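Local coordinates for protein cysteine synthase (Fusobacterium nucleatum subsp. nucleatum, PDB 5Z5C) that probably catalyses pyridoxal 5'-phosphate-dependent making and breakdown of L-cysteine, the breakdown releasing hydrogen sulfide, at residues N44-I49 / G82-A87; A71-A76 / L92-I97; L212-S217 / E232-E237; P218-G223 / E237-L242. One frame throughout, in Å; residues are numbered along the deposited sequence.

Contact 1: residues N44-I49 / G82-A87; sequences NLTGSI and GIAFSA
Thr-46 carries this contact, its side chain set against one face of the helix that holds Ile-83, Ala-84 and Ala-87. Its CG2 methyl meets Ala-87 CB at 3.4 Å, tighter than ordinary methyl contact. The two branched side chains of Thr-46 and Ile-83 meet at a slant, with Ile-83 CG2 lying against the CB-OG1 bond of Thr-46, 3.6 Å from both atoms. Over Ala-84, Thr-46 OG1 stands 4.0 Å from CA, a packing distance. Leu-45 adds a looser touch: its CD2 reaches Ala-87 CB at 4.1 Å, extended by a CG trans to the backbone N (chi1 -177°). The contact is van der Waals packing; the Thr-46 hydroxyl, though it brushes the helix, has its hydrogen bond to Asp-51 OD1. With chi1 at 65°, OG1 sits between the backbone N and carbonyl carbon, which leaves CG2 trans to the carbonyl carbon, facing Ala-87. A type I turn from Asn-44 to Gly-47, closed by Gly-47 N to Asn-44 O at 3.1 Å, presents Leu-45 and Thr-46 to the helix. Beyond it, Ser-48 OG caps the N of Lys-50. In the helix, Gly-82 O receives Ser-86 N and Ser-86 OG from opposite faces of its carbonyl plane. The turn is thus wedged between helix 80-91, whose Asn-80 binds the cofactor, and helix 50-57, whose Asp-51 and Ala-54 touch Ala-84; helix 111-114 covers Ile-83, and Tyr-43 of the second subunit packs on Leu-45.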
loop_
_atom_site.group_PDB
_atom_site.type_symbol
_atom_site.label_atom_id
_atom_site.label_comp_id
_atom_site.label_asym_id
_atom_site.label_seq_id
_atom_site.Cartn_x
_atom_site.Cartn_y
_atom_site.Cartn_z
ATOM N N ASN B 44 4.503 -0.180 3.465
ATOM C CA ASN B 44 5.823 -0.497 2.992
ATOM C C ASN B 44 5.863 -0.154 1.533
ATOM O O ASN B 44 4.818 -0.031 0.912
ATOM C CB ASN B 44 6.120 -1.994 3.191
ATOM C CG ASN B 44 6.764 -2.275 4.529
ATOM O OD1 ASN B 44 7.863 -1.765 4.791
ATOM N ND2 ASN B 44 6.113 -3.096 5.376
ATOM N N LEU B 45 7.061 -0.060 0.961
ATOM C CA LEU B 45 7.244 0.352 -0.444
ATOM C C LEU B 45 6.304 -0.276 -1.443
ATOM O O LEU B 45 5.739 0.421 -2.221
ATOM C CB LEU B 45 8.698 0.084 -0.917
ATOM C CG LEU B 45 9.063 0.515 -2.327
ATOM C CD1 LEU B 45 8.973 2.031 -2.476
ATOM C CD2 LEU B 45 10.462 0.031 -2.676
ATOM N N THR B 46 6.212 -1.601 -1.484
ATOM C CA THR B 46 5.384 -2.304 -2.472
ATOM C C THR B 46 4.186 -2.970 -1.785
ATOM O O THR B 46 3.526 -3.807 -2.374
ATOM C CB THR B 46 6.163 -3.359 -3.277
ATOM O OG1 THR B 46 6.624 -4.438 -2.441
ATOM C CG2 THR B 46 7.355 -2.719 -4.077
ATOM N N GLY B 47 3.939 -2.621 -0.530
ATOM C CA GLY B 47 2.745 -3.106 0.193
ATOM C C GLY B 47 2.933 -4.373 1.022
ATOM O O GLY B 47 1.928 -4.906 1.464
ATOM N N SER B 48 4.175 -4.864 1.217
ATOM C CA SER B 48 4.366 -6.105 1.986
ATOM C C SER B 48 5.543 -6.103 2.939
ATOM O O SER B 48 6.530 -5.410 2.735
ATOM C CB SER B 48 4.490 -7.352 1.069
ATOM O OG SER B 48 5.824 -7.664 0.690
ATOM N N ILE B 49 5.468 -7.003 3.924
ATOM C CA ILE B 49 6.620 -7.305 4.776
ATOM C C ILE B 49 7.906 -7.662 3.996
ATOM O O ILE B 49 9.012 -7.401 4.480
ATOM C CB ILE B 49 6.257 -8.426 5.798
ATOM C CG1 ILE B 49 7.239 -8.479 6.996
ATOM C CG2 ILE B 49 6.168 -9.771 5.118
ATOM C CD1 ILE B 49 6.819 -9.498 8.060
ATOM N N GLY B 82 9.175 -11.447 -5.350
ATOM C CA GLY B 82 9.485 -10.966 -6.665
ATOM C C GLY B 82 9.172 -9.485 -6.761
ATOM O O GLY B 82 9.970 -8.716 -7.297
ATOM N N ILE B 83 8.017 -9.096 -6.196
ATOM C CA ILE B 83 7.580 -7.704 -6.250
ATOM C C ILE B 83 8.621 -6.822 -5.536
ATOM O O ILE B 83 9.084 -5.854 -6.098
ATOM C CB ILE B 83 6.153 -7.515 -5.662
ATOM C CG1 ILE B 83 5.097 -8.221 -6.527
ATOM C CG2 ILE B 83 5.790 -6.046 -5.591
ATOM C CD1 ILE B 83 3.713 -8.360 -5.878
ATOM N N ALA B 84 9.026 -7.221 -4.343
ATOM C CA ALA B 84 9.938 -6.450 -3.502
ATOM C C ALA B 84 11.377 -6.298 -4.051
ATOM O O ALA B 84 11.960 -5.206 -4.015
ATOM C CB ALA B 84 9.969 -7.069 -2.115
ATOM N N PHE B 85 11.951 -7.418 -4.528
ATOM C CA PHE B 85 13.252 -7.370 -5.167
ATOM C C PHE B 85 13.153 -6.646 -6.501
ATOM O O PHE B 85 14.089 -5.946 -6.862
ATOM C CB PHE B 85 13.891 -8.782 -5.375
ATOM C CG PHE B 85 14.549 -9.331 -4.132
ATOM C CD1 PHE B 85 15.787 -8.872 -3.732
ATOM C CD2 PHE B 85 13.880 -10.241 -3.312
ATOM C CE1 PHE B 85 16.390 -9.358 -2.578
ATOM C CE2 PHE B 85 14.486 -10.748 -2.161
ATOM C CZ PHE B 85 15.745 -10.305 -1.798
ATOM N N SER B 86 12.064 -6.834 -7.260
ATOM C CA SER B 86 11.928 -6.097 -8.521
ATOM C C SER B 86 12.030 -4.574 -8.280
ATOM O O SER B 86 12.855 -3.876 -8.908
ATOM C CB SER B 86 10.646 -6.443 -9.248
ATOM O OG SER B 86 10.628 -7.812 -9.608
ATOM N N ALA B 87 11.250 -4.077 -7.325
ATOM C CA ALA B 87 11.266 -2.631 -7.013
ATOM C C ALA B 87 12.586 -2.132 -6.424
ATOM O O ALA B 87 13.115 -1.113 -6.867
ATOM C CB ALA B 87 10.113 -2.271 -6.072
#

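Contact 2: residues A71-A76 / L92-I97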
loop_
_atom_site.group_PDB
_atom_site.type_symbol
_atom_site.label_atom_id
_atom_site.label_comp_id
_atom_site.label_asym_id
_atom_site.label_seq_id
_atom_site.Cartn_x
_atom_site.Cartn_y
_atom_site.Cartn_z
ATOM N N ALA B 71 24.938 -5.603 -11.345
ATOM C CA ALA B 71 24.786 -7.050 -11.373
ATOM C C ALA B 71 23.304 -7.477 -11.380
ATOM O O ALA B 71 22.500 -6.932 -10.611
ATOM C CB ALA B 71 25.450 -7.654 -10.144
ATOM N N PRO B 72 22.950 -8.474 -12.214
ATOM C CA PRO B 72 21.580 -8.955 -12.159
ATOM C C PRO B 72 21.209 -9.648 -10.830
ATOM O O PRO B 72 21.990 -10.445 -10.287
ATOM C CB PRO B 72 21.518 -9.959 -13.316
ATOM C CG PRO B 72 22.917 -10.448 -13.470
ATOM C CD PRO B 72 23.751 -9.224 -13.211
ATOM N N ILE B 73 20.008 -9.339 -10.337
ATOM C CA ILE B 73 19.422 -10.025 -9.198
ATOM C C ILE B 73 18.438 -11.045 -9.771
ATOM O O ILE B 73 17.549 -10.704 -10.556
ATOM C CB ILE B 73 18.705 -9.055 -8.262
ATOM C CG1 ILE B 73 19.678 -7.961 -7.765
ATOM C CG2 ILE B 73 18.066 -9.819 -7.099
ATOM C CD1 ILE B 73 18.972 -6.727 -7.206
ATOM N N VAL B 74 18.605 -12.294 -9.384
ATOM C CA VAL B 74 17.859 -13.385 -9.983
ATOM C C VAL B 74 17.207 -14.250 -8.907
ATOM O O VAL B 74 17.878 -14.646 -7.980
ATOM C CB VAL B 74 18.798 -14.272 -10.821
ATOM C CG1 VAL B 74 17.994 -15.347 -11.550
ATOM C CG2 VAL B 74 19.585 -13.417 -11.810
ATOM N N GLU B 75 15.924 -14.576 -9.075
ATOM C CA GLU B 75 15.152 -15.333 -8.051
ATOM C C GLU B 75 13.984 -16.082 -8.712
ATOM O O GLU B 75 13.626 -15.820 -9.881
ATOM C CB GLU B 75 14.688 -14.374 -6.931
ATOM C CG GLU B 75 13.863 -14.924 -5.746
ATOM C CD GLU B 75 14.586 -15.999 -4.956
ATOM O OE1 GLU B 75 14.983 -17.015 -5.561
ATOM O OE2 GLU B 75 14.769 -15.826 -3.736
ATOM N N ALA B 76 13.464 -17.071 -7.994
ATOM C CA ALA B 76 12.277 -17.826 -8.399
ATOM C C ALA B 76 11.159 -17.573 -7.376
ATOM O O ALA B 76 11.340 -17.852 -6.212
ATOM C CB ALA B 76 12.602 -19.312 -8.484
ATOM N N LEU B 92 18.114 0.350 -6.869
ATOM C CA LEU B 92 19.577 0.255 -6.719
ATOM C C LEU B 92 20.361 0.113 -8.049
ATOM O O LEU B 92 21.598 -0.057 -8.036
ATOM C CB LEU B 92 19.888 -0.882 -5.742
ATOM C CG LEU B 92 19.390 -0.614 -4.327
ATOM C CD1 LEU B 92 19.350 -1.888 -3.514
ATOM C CD2 LEU B 92 20.253 0.450 -3.655
ATOM N N GLY B 93 19.676 0.194 -9.190
ATOM C CA GLY B 93 20.353 0.085 -10.501
ATOM C C GLY B 93 20.565 -1.336 -10.992
ATOM O O GLY B 93 21.431 -1.550 -11.843
ATOM N N HIS B 94 19.823 -2.328 -10.480
ATOM C CA HIS B 94 19.998 -3.726 -10.959
ATOM C C HIS B 94 18.886 -4.253 -11.839
ATOM O O HIS B 94 17.707 -4.111 -11.502
ATOM C CB HIS B 94 20.179 -4.702 -9.796
ATOM C CG HIS B 94 21.279 -4.308 -8.878
ATOM N ND1 HIS B 94 22.574 -4.767 -9.018
ATOM C CD2 HIS B 94 21.296 -3.424 -7.855
ATOM C CE1 HIS B 94 23.332 -4.211 -8.087
ATOM N NE2 HIS B 94 22.575 -3.400 -7.363
ATOM N N PRO B 95 19.248 -4.888 -12.970
ATOM C CA PRO B 95 18.190 -5.595 -13.677
ATOM C C PRO B 95 17.753 -6.778 -12.788
ATOM O O PRO B 95 18.545 -7.277 -11.961
ATOM C CB PRO B 95 18.864 -6.057 -14.980
ATOM C CG PRO B 95 20.325 -6.164 -14.662
ATOM C CD PRO B 95 20.597 -5.188 -13.535
ATOM N N VAL B 96 16.506 -7.195 -12.931
ATOM C CA VAL B 96 15.962 -8.238 -12.066
ATOM C C VAL B 96 15.330 -9.277 -12.980
ATOM O O VAL B 96 14.626 -8.934 -13.967
ATOM C CB VAL B 96 14.930 -7.707 -11.025
ATOM C CG1 VAL B 96 14.365 -8.840 -10.190
ATOM C CG2 VAL B 96 15.593 -6.681 -10.113
ATOM N N ILE B 97 15.655 -10.531 -12.676
ATOM C CA ILE B 97 15.183 -11.659 -13.442
ATOM C C ILE B 97 14.373 -12.557 -12.526
ATOM O O ILE B 97 14.905 -13.051 -11.520
ATOM C CB ILE B 97 16.328 -12.557 -14.010
ATOM C CG1 ILE B 97 17.540 -11.739 -14.517
ATOM C CG2 ILE B 97 15.764 -13.437 -15.130
ATOM C CD1 ILE B 97 17.316 -10.988 -15.803
#
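Ile-73 pushes its CD1 methyl into the corner formed by His-94 CB and the root of the imidazole, 3.5 Å from CB and 3.7 Å from His-94 CG. The methyl approaches the ring obliquely. It gets there because CG1 is turned trans to the carbonyl carbon (chi1 -58°), which lays the longer branch of Ile-73 back along the chain toward His-94. On the other face of the sheet Val-74 and Ile-97 lie alongside one another, Val-74 CG2 being 3.8 Å from Ile-97 CG1. Before the strands pair, the rings of Pro-72 and Pro-95 nestle loosely, with Pro-72 CB 4.2 Å from Pro-95 CG. Between the Ile-73 and Val-74 faces of the sheet runs a parallel ladder: Ile-73 N gives to Pro-95 O, Ile-97 N to Ile-73 O at 2.8 Å, and Glu-75 N to Ile-97 O at 3.1 Å. These are the neighbouring strands 73-76 and 96-101 of a beta-alpha-beta crossover, joined by helix 80-91, which ends in a Schellman motif at Gly-93. Where the ladder starts, a side chain takes over: His-94 ND1 donates to a lone pair of Ala-71 O at 2.7 Å, the acceptor lying near the ring plane. ND1 thus carries a proton, and with NE2 bonded to Tyr-62 OH both ring nitrogens are engaged, which fixes the imidazole's rotation.

Contact 3: residues L212-S217 / E232-E237; sequences LEPLNS and EGISDE. With PLP (pyridoxal-5'-phosphate), chain G.
Ile-234 stands between the end of a strand and the cofactor, and its two branches serve different neighbours. CG1 occupies the place between backbone N and carbonyl carbon (chi1 67°), which sends CD1 to Leu-212 and leaves CG2 facing pyridoxal phosphate. The CD1 contact is tight: it lies 3.5 Å from Leu-212 CD2, where the two side chains meet at a slant, and 3.9 Å from Pro-214 CD. On the cofactor side, Ile-234 CG2 approaches ring atom C6 of PLP at 3.6 Å. Gly-233 O comes within 3.4 Å of C5 of the same ring, so the loop lies close against the pyridine. Gly-233, at a positive phi of 98°, has no side chain to come between loop and ring. Toward Ser-217 the packing gives way to water. A single water is bound by Ser-217 OG at 2.9 Å and donates to Ser-235 O, linking the Ser-217 side chain to the Ser-235 backbone. Both ends have further partners: Ser-217 OG also meets the N atoms of Val-226 and Ala-227, and Ser-235 O meets His-229 NE2. The strand itself, 210-214, runs in a parallel sheet between strands 182-186 and 252-254; Leu-212 rests on Val-252 and Val-254 of the latter, while a type I turn from Pro-214 to Ser-217 leads on to helix 219-222.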
loop_
_atom_site.group_PDB
_atom_site.type_symbol
_atom_site.label_atom_id
_atom_site.label_comp_id
_atom_site.label_asym_id
_atom_site.label_seq_id
_atom_site.Cartn_x
_atom_site.Cartn_y
_atom_site.Cartn_z
ATOM N N LEU B 212 3.139 -21.255 11.472
ATOM C CA LEU B 212 1.814 -21.591 11.029
ATOM C C LEU B 212 1.866 -22.189 9.643
ATOM O O LEU B 212 2.667 -21.786 8.813
ATOM C CB LEU B 212 0.910 -20.350 11.120
ATOM C CG LEU B 212 -0.529 -20.444 10.585
ATOM C CD1 LEU B 212 -1.420 -19.433 11.258
ATOM C CD2 LEU B 212 -0.577 -20.263 9.064
ATOM N N GLU B 213 1.000 -23.166 9.410
ATOM C CA GLU B 213 0.861 -23.822 8.112
ATOM C C GLU B 213 -0.637 -23.920 7.815
ATOM O O GLU B 213 -1.435 -23.797 8.727
ATOM C CB GLU B 213 1.496 -25.243 8.152
ATOM C CG GLU B 213 0.639 -26.259 8.926
ATOM C CD GLU B 213 1.304 -27.587 9.281
ATOM O OE1 GLU B 213 2.374 -27.899 8.720
ATOM O OE2 GLU B 213 0.736 -28.329 10.111
ATOM N N PRO B 214 -1.022 -24.144 6.559
ATOM C CA PRO B 214 -2.402 -24.510 6.245
ATOM C C PRO B 214 -2.711 -25.984 6.574
ATOM O O PRO B 214 -1.953 -26.870 6.236
ATOM C CB PRO B 214 -2.504 -24.299 4.734
ATOM C CG PRO B 214 -1.129 -24.105 4.247
ATOM C CD PRO B 214 -0.161 -24.159 5.385
ATOM N N LEU B 215 -3.830 -26.230 7.236
ATOM C CA LEU B 215 -4.352 -27.588 7.467
ATOM C C LEU B 215 -4.562 -28.393 6.169
ATOM O O LEU B 215 -4.403 -29.624 6.176
ATOM C CB LEU B 215 -5.663 -27.469 8.221
ATOM C CG LEU B 215 -6.255 -28.712 8.876
ATOM C CD1 LEU B 215 -5.273 -29.328 9.868
ATOM C CD2 LEU B 215 -7.554 -28.330 9.575
ATOM N N ASN B 216 -4.875 -27.690 5.071
ATOM C CA ASN B 216 -5.021 -28.261 3.710
ATOM C C ASN B 216 -3.692 -28.711 3.075
ATOM O O ASN B 216 -3.719 -29.433 2.097
ATOM C CB ASN B 216 -5.653 -27.243 2.707
ATOM C CG ASN B 216 -6.729 -26.370 3.331
ATOM O OD1 ASN B 216 -6.440 -25.572 4.227
ATOM N ND2 ASN B 216 -7.973 -26.520 2.871
ATOM N N SER B 217 -2.556 -28.220 3.569
ATOM C CA SER B 217 -1.235 -28.629 3.084
ATOM C C SER B 217 -0.192 -28.416 4.166
ATOM O O SER B 217 0.515 -27.400 4.180
ATOM C CB SER B 217 -0.825 -27.902 1.825
ATOM O OG SER B 217 0.362 -28.490 1.318
ATOM N N GLU B 232 -2.239 -17.673 0.095
ATOM C CA GLU B 232 -1.141 -17.180 -0.725
ATOM C C GLU B 232 0.016 -16.640 0.140
ATOM O O GLU B 232 -0.190 -15.949 1.147
ATOM C CB GLU B 232 -1.645 -16.147 -1.754
ATOM C CG GLU B 232 -2.612 -16.770 -2.764
ATOM C CD GLU B 232 -3.057 -15.846 -3.886
ATOM O OE1 GLU B 232 -2.193 -15.195 -4.517
ATOM O OE2 GLU B 232 -4.277 -15.805 -4.159
ATOM N N GLY B 233 1.224 -17.021 -0.243
ATOM C CA GLY B 233 2.437 -16.611 0.433
ATOM C C GLY B 233 2.993 -17.616 1.427
ATOM O O GLY B 233 4.162 -17.492 1.780
ATOM N N ILE B 234 2.182 -18.558 1.939
ATOM C CA ILE B 234 2.712 -19.585 2.860
ATOM C C ILE B 234 2.640 -21.006 2.277
ATOM O O ILE B 234 1.807 -21.300 1.412
ATOM C CB ILE B 234 2.080 -19.549 4.271
ATOM C CG1 ILE B 234 0.588 -19.936 4.252
ATOM C CG2 ILE B 234 2.307 -18.179 4.921
ATOM C CD1 ILE B 234 0.049 -20.296 5.622
ATOM N N SER B 235 3.528 -21.862 2.794
ATOM C CA SER B 235 3.702 -23.261 2.364
ATOM C C SER B 235 3.333 -23.561 0.887
ATOM O O SER B 235 2.275 -24.085 0.563
ATOM C CB SER B 235 2.965 -24.181 3.339
ATOM O OG SER B 235 1.567 -23.968 3.262
ATOM N N ASP B 236 4.219 -23.175 -0.004
ATOM C CA ASP B 236 3.999 -23.413 -1.420
ATOM C C ASP B 236 4.898 -24.519 -2.010
ATOM O O ASP B 236 4.809 -24.765 -3.219
ATOM C CB ASP B 236 4.165 -22.103 -2.192
ATOM C CG ASP B 236 5.610 -21.635 -2.267
ATOM O OD1 ASP B 236 6.488 -22.270 -1.608
ATOM O OD2 ASP B 236 5.871 -20.629 -2.975
ATOM N N GLU B 237 5.747 -25.179 -1.199
ATOM C CA GLU B 237 6.805 -26.024 -1.779
ATOM C C GLU B 237 7.406 -27.177 -0.947
ATOM O O GLU B 237 7.441 -28.308 -1.421
ATOM C CB GLU B 237 7.945 -25.130 -2.313
ATOM C CG GLU B 237 8.578 -25.648 -3.599
ATOM C CD GLU B 237 7.663 -25.506 -4.805
ATOM O OE1 GLU B 237 7.133 -24.397 -5.023
ATOM O OE2 GLU B 237 7.474 -26.505 -5.533
HETATM N N1 PLP G . 2.174 -13.933 3.760
HETATM C C2 PLP G . 2.435 -13.301 2.593
HETATM C C2A PLP G . 1.398 -12.476 1.884
HETATM C C3 PLP G . 3.778 -13.421 1.998
HETATM O O3 PLP G . 4.077 -12.812 0.832
HETATM C C4 PLP G . 4.792 -14.240 2.690
HETATM C C4A PLP G . 6.148 -14.391 2.117
HETATM C C5 PLP G . 4.391 -14.879 3.958
HETATM C C6 PLP G . 3.088 -14.689 4.417
HETATM C C5A PLP G . 5.395 -15.731 4.708
HETATM O O4P PLP G . 6.528 -14.986 5.182
HETATM P P PLP G . 8.012 -15.617 5.249
HETATM O O1P PLP G . 8.424 -15.795 3.816
HETATM O O2P PLP G . 8.806 -14.612 6.045
HETATM O O3P PLP G . 7.804 -16.905 6.020
HETATM O O HOH W 1 2.426 -26.624 0.436
#

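Contact 4: residues P218-G223 / E237-L242; sequences PTLSTG and EFIPDL
Gly-223 and Ile-239 bring the two backbones closest, their CA atoms 5.7 Å apart, just where the chain leaves a short, weakly bonded helix with a positive phi of 95° at Gly-223. Ile-239 fills the angle between this glycine and the helix. Its CG2 methyl sits 3.5 Å from Thr-219 O and 3.6 Å from Leu-220 CD2, while its CG1 passes 3.7 Å from Gly-223 O. A chi1 of 22°, close to eclipsed, lets CG1 and CG2 reach these two places at once and suggests some strain. Leu-220, its CG trans to the carbonyl carbon, starts off beside the contact but bends its end back to Ile-239, the two side chains meeting at a slant. Phe-238 lies at the exposed border: its CB points away from the helix, and one face of its ring is covered near the rim by CA of Pro-240. The helix keeps its own bonds. Pro-218 O takes both Thr-222 N and Thr-222 OG1, the two donors coming from opposite faces of the carbonyl plane. At its start, Glu-213 of strand 210-214 accepts from Ser-221 N and, weakly, from Leu-220 N. Between the segments polar atoms find little: Gly-223 O and Ile-239 N are 3.6 Å apart and form no hydrogen bond. Mostly it is Ile-239, fitted against Leu-220 and the carbonyls of Thr-219 and Gly-223, that joins loop and helix, and it does so by van der Waals contact.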
loop_
_atom_site.group_PDB
_atom_site.type_symbol
_atom_site.label_atom_id
_atom_site.label_comp_id
_atom_site.label_asym_id
_atom_site.label_seq_id
_atom_site.Cartn_x
_atom_site.Cartn_y
_atom_site.Cartn_z
ATOM N N PRO B 218 -0.115 -29.370 5.102
ATOM C CA PRO B 218 0.700 -29.169 6.287
ATOM C C PRO B 218 2.153 -29.514 6.052
ATOM O O PRO B 218 2.624 -30.570 6.475
ATOM C CB PRO B 218 0.027 -30.069 7.326
ATOM C CG PRO B 218 -0.546 -31.184 6.517
ATOM C CD PRO B 218 -0.928 -30.602 5.184
ATOM N N THR B 219 2.859 -28.599 5.383
ATOM C CA THR B 219 4.250 -28.785 5.002
ATOM C C THR B 219 5.175 -28.756 6.190
ATOM O O THR B 219 6.221 -29.381 6.147
ATOM C CB THR B 219 4.753 -27.696 4.025
ATOM O OG1 THR B 219 4.574 -26.398 4.636
ATOM C CG2 THR B 219 4.001 -27.758 2.747
ATOM N N LEU B 220 4.796 -28.044 7.254
ATOM C CA LEU B 220 5.607 -28.060 8.482
ATOM C C LEU B 220 5.455 -29.376 9.307
ATOM O O LEU B 220 6.449 -29.934 9.791
ATOM C CB LEU B 220 5.320 -26.831 9.372
ATOM C CG LEU B 220 5.306 -25.447 8.703
ATOM C CD1 LEU B 220 5.095 -24.355 9.735
ATOM C CD2 LEU B 220 6.573 -25.195 7.954
ATOM N N SER B 221 4.228 -29.858 9.471
ATOM C CA SER B 221 3.977 -31.042 10.316
ATOM C C SER B 221 4.301 -32.371 9.614
ATOM O O SER B 221 4.648 -33.333 10.304
ATOM C CB SER B 221 2.549 -31.026 10.885
ATOM O OG SER B 221 1.603 -31.029 9.832
ATOM N N THR B 222 4.210 -32.424 8.285
ATOM C CA THR B 222 4.597 -33.628 7.488
ATOM C C THR B 222 5.926 -33.533 6.701
ATOM O O THR B 222 6.444 -34.551 6.229
ATOM C CB THR B 222 3.569 -33.985 6.376
ATOM O OG1 THR B 222 3.620 -33.012 5.329
ATOM C CG2 THR B 222 2.172 -34.114 6.887
ATOM N N GLY B 223 6.436 -32.326 6.465
ATOM C CA GLY B 223 7.610 -32.161 5.606
ATOM C C GLY B 223 7.287 -31.825 4.152
ATOM O O GLY B 223 8.140 -31.227 3.460
ATOM N N GLU B 237 5.747 -25.179 -1.199
ATOM C CA GLU B 237 6.805 -26.024 -1.779
ATOM C C GLU B 237 7.406 -27.177 -0.947
ATOM O O GLU B 237 7.441 -28.308 -1.421
ATOM C CB GLU B 237 7.945 -25.130 -2.313
ATOM C CG GLU B 237 8.578 -25.648 -3.599
ATOM C CD GLU B 237 7.663 -25.506 -4.805
ATOM O OE1 GLU B 237 7.133 -24.397 -5.023
ATOM O OE2 GLU B 237 7.474 -26.505 -5.533
ATOM N N PHE B 238 7.920 -26.888 0.242
ATOM C CA PHE B 238 8.704 -27.852 1.060
ATOM C C PHE B 238 9.095 -27.099 2.322
ATOM O O PHE B 238 9.228 -25.893 2.244
ATOM C CB PHE B 238 9.956 -28.415 0.294
ATOM C CG PHE B 238 11.134 -27.437 0.119
ATOM C CD1 PHE B 238 10.923 -26.065 -0.157
ATOM C CD2 PHE B 238 12.462 -27.904 0.175
ATOM C CE1 PHE B 238 12.000 -25.191 -0.312
ATOM C CE2 PHE B 238 13.539 -27.027 0.008
ATOM C CZ PHE B 238 13.306 -25.671 -0.234
ATOM N N ILE B 239 9.232 -27.749 3.484
ATOM C CA ILE B 239 9.776 -27.004 4.656
ATOM C C ILE B 239 11.053 -26.349 4.142
ATOM O O ILE B 239 11.936 -27.054 3.669
ATOM C CB ILE B 239 10.127 -27.817 5.951
ATOM C CG1 ILE B 239 10.381 -29.298 5.688
ATOM C CG2 ILE B 239 9.067 -27.643 7.032
ATOM C CD1 ILE B 239 10.839 -30.053 6.922
ATOM N N PRO B 240 11.130 -25.007 4.152
ATOM C CA PRO B 240 12.378 -24.478 3.631
ATOM C C PRO B 240 13.517 -24.661 4.617
ATOM O O PRO B 240 13.306 -24.676 5.824
ATOM C CB PRO B 240 12.075 -22.996 3.415
ATOM C CG PRO B 240 11.002 -22.702 4.387
ATOM C CD PRO B 240 10.168 -23.937 4.464
ATOM N N ASP B 241 14.703 -24.796 4.056
ATOM C CA ASP B 241 15.967 -24.867 4.778
ATOM C C ASP B 241 16.075 -23.857 5.945
ATOM O O ASP B 241 16.584 -24.203 7.005
ATOM C CB ASP B 241 17.078 -24.709 3.729
ATOM C CG ASP B 241 18.480 -24.680 4.310
ATOM O OD1 ASP B 241 18.752 -23.812 5.169
ATOM O OD2 ASP B 241 19.335 -25.468 3.843
ATOM N N LEU B 242 15.601 -22.624 5.744
ATOM C CA LEU B 242 15.589 -21.596 6.806
ATOM C C LEU B 242 14.825 -21.990 8.056
ATOM O O LEU B 242 15.213 -21.616 9.158
ATOM C CB LEU B 242 14.953 -20.269 6.320
ATOM C CG LEU B 242 15.817 -19.129 5.788
ATOM C CD1 LEU B 242 14.945 -17.887 5.568
ATOM C CD2 LEU B 242 16.970 -18.813 6.740
#

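Contacts 1 and 3 are buried; contact 2 is buried too, yet lies farther from the chain's centre, and contact 4 is partly open. Only contact 2 is zipped by direct hydrogen bonds between its segments, as befits neighbouring strands, whereas 1 and 4 rest on van der Waals packing, in 4 partly on backbone carbonyls, and 3 adds a water bridge and a cofactor. Helix 80-91, one side of contact 1, is the crossover between the strands of contact 2, and Val-96 packs against its Phe-85 and Ser-86. Contacts 3 and 4 are joined more polarly, Glu-213 OE1 probably accepting from Ser-221 N, and they share Glu-237. The 1 and 3 centres are about 21 Å apart, on opposite sides of the chain's centre.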